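Prolyl-tRNA synthetase (Giardia lamblia ATCC 50803, PDB 3IAL) probably joins L-proline to its cognate tRNA(Pro) at the expense of ATP, working through the prolyl-adenylate intermediate. Local coordinates at residues K205-F217 against S483-V495. Numbering follows the deposited sequence.
Sequences KGQKLRRVCWDRF and SAEIRGHNPDENV. With PR8 (5'-O-[(R)-hydroxy{[(2S)-pyrrolidin-2-ylcarbonyl]oxy}phosphoryl]adenosine), chain H.
R210 and H489 pair their backbones as an antiparallel hydrogen-bonded bridge: R210 N gives to H489 O at 2.7 Å, and H489 N returns a longer bond to R210 O at 3.2 Å. R210 O also accepts a hydrogen bond from water 2, which sits in the plane of the H489 ring at ND1. One step on, R487 O has two donors. R211 NH1 reaches it at 3.0 Å and V212 N at 3.2 Å, from opposite faces of the carbonyl plane. Bends at chi2 and chi3 curl R211 back so that its guanidinium can do this, R487 O lying in the guanidinium plane. That brings R211 alongside R487, NH2 to NH2 3.3 Å, with their planes 60° apart. D227 probably eases the like charges by bridging both arginines; R211 NH2 also bonds Q237, while R487 NH1 meets E485 OE2 at 2.6 Å. At the other end, water 1 donates to E493 OE1, accepts from Q207 NE2 and takes a weak bond from N490 ND2; E493 OE1 is also bound by Y513. N490 OD1 accepts from D492 N in an Asx turn. V212 CG1 meets I486 CG2 at 3.5 Å, and L209 CD1 packs across R487 CB. The strands run at 100° to each other, so pairing is brief, with R487 and G488 forming a classic beta bulge opposite Y513. Strand 207-211, in the class II core, pairs next with strand 222-229, and strand 485-489, in the C-terminal region, with strand 510-515, while helix 472-482 packs against W214 and I486.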
loop_
_atom_site.group_PDB
_atom_site.type_symbol
_atom_site.label_atom_id
_atom_site.label_comp_id
_atom_site.label_asym_id
_atom_site.label_seq_id
_atom_site.Cartn_x
_atom_site.Cartn_y
_atom_site.Cartn_z
ATOM N N LYS B 205 13.556 -21.158 -1.850
ATOM C CA LYS B 205 14.283 -21.383 -0.613
ATOM C C LYS B 205 15.495 -20.461 -0.559
ATOM O O LYS B 205 16.068 -20.118 -1.588
ATOM C CB LYS B 205 14.756 -22.844 -0.577
ATOM C CG LYS B 205 15.265 -23.302 0.759
ATOM C CD LYS B 205 15.710 -24.740 0.715
ATOM C CE LYS B 205 16.478 -25.109 1.983
ATOM N NZ LYS B 205 16.928 -26.542 1.963
ATOM N N GLY B 206 15.885 -20.078 0.648
ATOM C CA GLY B 206 17.105 -19.319 0.868
ATOM C C GLY B 206 17.913 -19.966 1.972
ATOM O O GLY B 206 17.365 -20.704 2.784
ATOM N N GLN B 207 19.215 -19.689 2.006
ATOM C CA GLN B 207 20.065 -20.167 3.100
ATOM C C GLN B 207 19.997 -19.216 4.291
ATOM O O GLN B 207 20.465 -18.078 4.212
ATOM C CB GLN B 207 21.522 -20.310 2.648
ATOM C CG GLN B 207 22.451 -20.856 3.733
ATOM C CD GLN B 207 22.076 -22.262 4.184
ATOM O OE1 GLN B 207 21.972 -23.177 3.370
ATOM N NE2 GLN B 207 21.886 -22.439 5.486
ATOM N N LYS B 208 19.412 -19.690 5.391
ATOM C CA LYS B 208 19.375 -18.936 6.639
ATOM C C LYS B 208 20.755 -18.941 7.285
ATOM O O LYS B 208 21.296 -20.008 7.559
ATOM C CB LYS B 208 18.356 -19.546 7.600
ATOM C CG LYS B 208 18.487 -19.052 9.042
ATOM C CD LYS B 208 17.248 -19.392 9.862
ATOM C CE LYS B 208 17.357 -18.866 11.283
ATOM N NZ LYS B 208 16.075 -19.063 12.014
ATOM N N LEU B 209 21.310 -17.755 7.530
ATOM C CA LEU B 209 22.620 -17.624 8.160
ATOM C C LEU B 209 22.662 -16.544 9.219
ATOM O O LEU B 209 21.958 -15.543 9.130
ATOM C CB LEU B 209 23.678 -17.274 7.117
ATOM C CG LEU B 209 23.901 -18.251 5.970
ATOM C CD1 LEU B 209 24.779 -17.593 4.917
ATOM C CD2 LEU B 209 24.504 -19.564 6.470
ATOM N N ARG B 210 23.516 -16.753 10.212
ATOM C CA ARG B 210 24.016 -15.677 11.032
ATOM C C ARG B 210 25.136 -15.003 10.222
ATOM O O ARG B 210 26.190 -15.601 9.985
ATOM C CB ARG B 210 24.554 -16.214 12.362
ATOM C CG ARG B 210 25.149 -15.147 13.297
ATOM C CD ARG B 210 24.081 -14.273 13.923
ATOM N NE ARG B 210 23.263 -14.996 14.899
ATOM C CZ ARG B 210 23.606 -15.233 16.170
ATOM N NH1 ARG B 210 24.766 -14.811 16.663
ATOM N NH2 ARG B 210 22.776 -15.906 16.960
ATOM N N ARG B 211 24.899 -13.766 9.789
ATOM C CA ARG B 211 25.894 -13.023 9.014
ATOM C C ARG B 211 27.180 -12.883 9.824
ATOM O O ARG B 211 27.136 -12.666 11.035
ATOM C CB ARG B 211 25.339 -11.650 8.605
ATOM C CG ARG B 211 26.300 -10.738 7.842
ATOM C CD ARG B 211 26.563 -11.231 6.433
ATOM N NE ARG B 211 25.437 -11.046 5.516
ATOM C CZ ARG B 211 25.057 -11.926 4.577
ATOM N NH1 ARG B 211 25.664 -13.105 4.445
ATOM N NH2 ARG B 211 24.035 -11.644 3.771
ATOM N N VAL B 212 28.325 -13.045 9.163
ATOM C CA VAL B 212 29.624 -12.864 9.826
ATOM C C VAL B 212 29.673 -11.543 10.604
ATOM O O VAL B 212 29.164 -10.516 10.145
ATOM C CB VAL B 212 30.795 -12.913 8.828
ATOM C CG1 VAL B 212 30.958 -14.330 8.271
ATOM C CG2 VAL B 212 30.611 -11.877 7.714
ATOM N N CYS B 213 30.279 -11.582 11.784
ATOM C CA CYS B 213 30.174 -10.479 12.735
ATOM C C CYS B 213 30.856 -9.186 12.263
ATOM O O CYS B 213 30.440 -8.097 12.651
ATOM C CB CYS B 213 30.680 -10.902 14.116
ATOM S SG CYS B 213 32.402 -11.360 14.177
ATOM N N TRP B 214 31.857 -9.298 11.395
ATOM C CA TRP B 214 32.511 -8.107 10.813
ATOM C C TRP B 214 31.713 -7.457 9.665
ATOM O O TRP B 214 32.152 -6.444 9.122
ATOM C CB TRP B 214 33.935 -8.441 10.334
ATOM C CG TRP B 214 33.989 -9.511 9.279
ATOM C CD1 TRP B 214 33.854 -9.343 7.932
ATOM C CD2 TRP B 214 34.174 -10.917 9.492
ATOM N NE1 TRP B 214 33.951 -10.556 7.291
ATOM C CE2 TRP B 214 34.144 -11.539 8.227
ATOM C CE3 TRP B 214 34.367 -11.709 10.629
ATOM C CZ2 TRP B 214 34.298 -12.924 8.067
ATOM C CZ3 TRP B 214 34.517 -13.085 10.470
ATOM C CH2 TRP B 214 34.481 -13.678 9.198
ATOM N N ASP B 215 30.565 -8.030 9.298
ATOM C CA ASP B 215 29.679 -7.451 8.274
ATOM C C ASP B 215 28.208 -7.392 8.736
ATOM O O ASP B 215 27.278 -7.520 7.929
ATOM C CB ASP B 215 29.804 -8.254 6.963
ATOM C CG ASP B 215 29.322 -7.484 5.739
ATOM O OD1 ASP B 215 29.413 -6.238 5.719
ATOM O OD2 ASP B 215 28.849 -8.138 4.783
ATOM N N ARG B 216 28.012 -7.199 10.039
ATOM C CA ARG B 216 26.699 -6.959 10.633
ATOM C C ARG B 216 26.055 -5.682 10.092
ATOM O O ARG B 216 26.751 -4.756 9.665
ATOM C CB ARG B 216 26.839 -6.749 12.142
ATOM C CG ARG B 216 27.051 -7.984 12.960
ATOM C CD ARG B 216 27.359 -7.590 14.393
ATOM N NE ARG B 216 28.711 -7.048 14.524
ATOM C CZ ARG B 216 29.141 -6.282 15.524
ATOM N NH1 ARG B 216 28.333 -5.923 16.515
ATOM N NH2 ARG B 216 30.397 -5.859 15.525
ATOM N N PHE B 217 24.728 -5.628 10.164
ATOM C CA PHE B 217 23.993 -4.385 9.936
ATOM C C PHE B 217 24.582 -3.298 10.849
ATOM O O PHE B 217 24.837 -3.558 12.029
ATOM C CB PHE B 217 22.500 -4.577 10.223
ATOM C CG PHE B 217 21.658 -3.350 9.968
ATOM C CD1 PHE B 217 21.320 -2.980 8.673
ATOM C CD2 PHE B 217 21.190 -2.577 11.021
ATOM C CE1 PHE B 217 20.549 -1.859 8.435
ATOM C CE2 PHE B 217 20.407 -1.444 10.786
ATOM C CZ PHE B 217 20.087 -1.089 9.497
ATOM N N SER B 483 36.925 -13.995 -5.502
ATOM C CA SER B 483 35.869 -12.983 -5.357
ATOM C C SER B 483 34.642 -13.462 -4.573
ATOM O O SER B 483 33.569 -12.868 -4.670
ATOM C CB SER B 483 35.451 -12.436 -6.729
ATOM O OG SER B 483 36.587 -12.020 -7.458
ATOM N N ALA B 484 34.808 -14.524 -3.790
ATOM C CA ALA B 484 33.738 -15.023 -2.933
ATOM C C ALA B 484 33.986 -14.551 -1.518
ATOM O O ALA B 484 35.134 -14.353 -1.097
ATOM C CB ALA B 484 33.671 -16.544 -2.978
ATOM N N GLU B 485 32.910 -14.380 -0.771
ATOM C CA GLU B 485 33.030 -13.927 0.601
ATOM C C GLU B 485 32.387 -14.891 1.569
ATOM O O GLU B 485 31.438 -15.599 1.230
ATOM C CB GLU B 485 32.430 -12.539 0.756
ATOM C CG GLU B 485 30.944 -12.447 0.516
ATOM C CD GLU B 485 30.485 -11.006 0.439
ATOM O OE1 GLU B 485 31.093 -10.236 -0.339
ATOM O OE2 GLU B 485 29.524 -10.650 1.156
ATOM N N ILE B 486 32.913 -14.915 2.787
ATOM C CA ILE B 486 32.310 -15.698 3.838
ATOM C C ILE B 486 31.035 -14.969 4.261
ATOM O O ILE B 486 31.087 -13.834 4.715
ATOM C CB ILE B 486 33.253 -15.897 5.022
ATOM C CG1 ILE B 486 34.513 -16.646 4.577
ATOM C CG2 ILE B 486 32.547 -16.660 6.124
ATOM C CD1 ILE B 486 35.550 -16.816 5.681
ATOM N N ARG B 487 29.901 -15.642 4.088
ATOM C CA ARG B 487 28.591 -15.063 4.338
ATOM C C ARG B 487 28.151 -15.254 5.767
ATOM O O ARG B 487 27.570 -14.349 6.368
ATOM C CB ARG B 487 27.561 -15.701 3.407
ATOM C CG ARG B 487 27.871 -15.483 1.944
ATOM C CD ARG B 487 27.834 -14.009 1.560
ATOM N NE ARG B 487 26.479 -13.542 1.321
ATOM C CZ ARG B 487 26.164 -12.343 0.831
ATOM N NH1 ARG B 487 27.112 -11.463 0.552
ATOM N NH2 ARG B 487 24.891 -12.021 0.621
ATOM N N GLY B 488 28.402 -16.443 6.303
ATOM C CA GLY B 488 28.107 -16.731 7.704
ATOM C C GLY B 488 27.907 -18.214 7.970
ATOM O O GLY B 488 28.218 -19.068 7.130
ATOM N N HIS B 489 27.380 -18.505 9.152
ATOM C CA HIS B 489 27.077 -19.867 9.551
ATOM C C HIS B 489 25.655 -19.941 10.092
ATOM O O HIS B 489 25.067 -18.929 10.453
ATOM C CB HIS B 489 28.079 -20.341 10.607
ATOM C CG HIS B 489 27.830 -19.792 11.974
ATOM N ND1 HIS B 489 28.123 -18.492 12.320
ATOM C CD2 HIS B 489 27.309 -20.369 13.084
ATOM C CE1 HIS B 489 27.792 -18.291 13.585
ATOM N NE2 HIS B 489 27.294 -19.415 14.071
ATOM N N ASN B 490 25.112 -21.150 10.136
ATOM C CA ASN B 490 23.815 -21.403 10.748
ATOM C C ASN B 490 24.045 -21.963 12.141
ATOM O O ASN B 490 24.553 -23.075 12.269
ATOM C CB ASN B 490 23.033 -22.402 9.901
ATOM C CG ASN B 490 21.568 -22.490 10.293
ATOM O OD1 ASN B 490 21.204 -22.315 11.458
ATOM N ND2 ASN B 490 20.721 -22.776 9.315
ATOM N N PRO B 491 23.697 -21.196 13.197
ATOM C CA PRO B 491 23.963 -21.680 14.549
ATOM C C PRO B 491 23.205 -22.963 14.901
ATOM O O PRO B 491 23.656 -23.723 15.764
ATOM C CB PRO B 491 23.500 -20.516 15.437
ATOM C CG PRO B 491 23.494 -19.339 14.566
ATOM C CD PRO B 491 23.099 -19.852 13.223
ATOM N N ASP B 492 22.080 -23.198 14.228
ATOM C CA ASP B 492 21.282 -24.414 14.420
ATOM C C ASP B 492 21.910 -25.679 13.810
ATOM O O ASP B 492 21.447 -26.784 14.089
ATOM C CB ASP B 492 19.869 -24.208 13.861
ATOM C CG ASP B 492 19.106 -23.106 14.591
ATOM O OD1 ASP B 492 19.169 -23.060 15.842
ATOM O OD2 ASP B 492 18.448 -22.288 13.910
ATOM N N GLU B 493 22.934 -25.517 12.971
ATOM C CA GLU B 493 23.712 -26.649 12.477
ATOM C C GLU B 493 24.843 -26.913 13.454
ATOM O O GLU B 493 25.697 -26.054 13.664
ATOM C CB GLU B 493 24.313 -26.359 11.101
ATOM C CG GLU B 493 23.322 -26.360 9.958
ATOM C CD GLU B 493 23.957 -25.946 8.641
ATOM O OE1 GLU B 493 23.276 -25.279 7.838
ATOM O OE2 GLU B 493 25.131 -26.288 8.406
ATOM N N ASN B 494 24.862 -28.099 14.050
ATOM C CA ASN B 494 25.904 -28.418 15.027
ATOM C C ASN B 494 27.034 -29.251 14.431
ATOM O O ASN B 494 26.798 -30.258 13.766
ATOM C CB ASN B 494 25.314 -29.075 16.281
ATOM C CG ASN B 494 25.255 -28.112 17.459
ATOM O OD1 ASN B 494 26.266 -27.505 17.822
ATOM N ND2 ASN B 494 24.075 -27.965 18.057
ATOM N N VAL B 495 28.262 -28.790 14.659
ATOM C CA VAL B 495 29.437 -29.441 14.108
ATOM C C VAL B 495 29.684 -30.759 14.828
ATOM O O VAL B 495 29.448 -30.883 16.034
ATOM C CB VAL B 495 30.697 -28.540 14.182
ATOM C CG1 VAL B 495 31.098 -28.266 15.629
ATOM C CG2 VAL B 495 31.852 -29.175 13.418
HETATM C C PR8 H . 17.855 -3.367 7.221
HETATM N N PR8 H . 16.671 -1.723 8.537
HETATM O O PR8 H . 18.011 -2.437 6.427
HETATM P P PR8 H . 19.017 -4.882 5.630
HETATM N N1 PR8 H . 18.175 -2.779 -3.817
HETATM C C2 PR8 H . 17.186 -3.621 -3.539
HETATM N N3 PR8 H . 17.046 -4.178 -2.333
HETATM C C4 PR8 H . 17.903 -3.914 -1.348
HETATM C C5 PR8 H . 18.957 -3.043 -1.606
HETATM C C6 PR8 H . 19.080 -2.470 -2.869
HETATM N N6 PR8 H . 20.080 -1.627 -3.129
HETATM N N7 PR8 H . 19.666 -2.937 -0.489
HETATM C C8 PR8 H . 19.090 -3.706 0.438
HETATM N N9 PR8 H . 18.014 -4.314 -0.081
HETATM C CA PR8 H . 17.064 -3.142 8.508
HETATM C CB PR8 H . 15.782 -3.956 8.449
HETATM C CD PR8 H . 15.240 -1.671 8.820
HETATM C CG PR8 H . 14.696 -2.923 8.119
HETATM C "C1'" PR8 H . 17.123 -5.258 0.667
HETATM O O10 PR8 H . 18.355 -4.624 7.079
HETATM O O1P PR8 H . 20.317 -4.188 5.446
HETATM C "C2'" PR8 H . 17.830 -6.590 1.018
HETATM O "O2'" PR8 H . 16.922 -7.688 0.839
HETATM O O2P PR8 H . 19.211 -6.474 5.540
HETATM C "C3'" PR8 H . 18.088 -6.452 2.500
HETATM O "O3'" PR8 H . 18.202 -7.741 3.107
HETATM C "C4'" PR8 H . 16.766 -5.806 2.873
HETATM O "O4'" PR8 H . 16.732 -4.689 1.957
HETATM C "C5'" PR8 H . 16.813 -5.380 4.324
HETATM O "O5'" PR8 H . 17.898 -4.500 4.539
HETATM O O HOH W 1 20.605 -24.660 7.184
HETATM O O HOH W 2 28.749 -16.069 11.180
#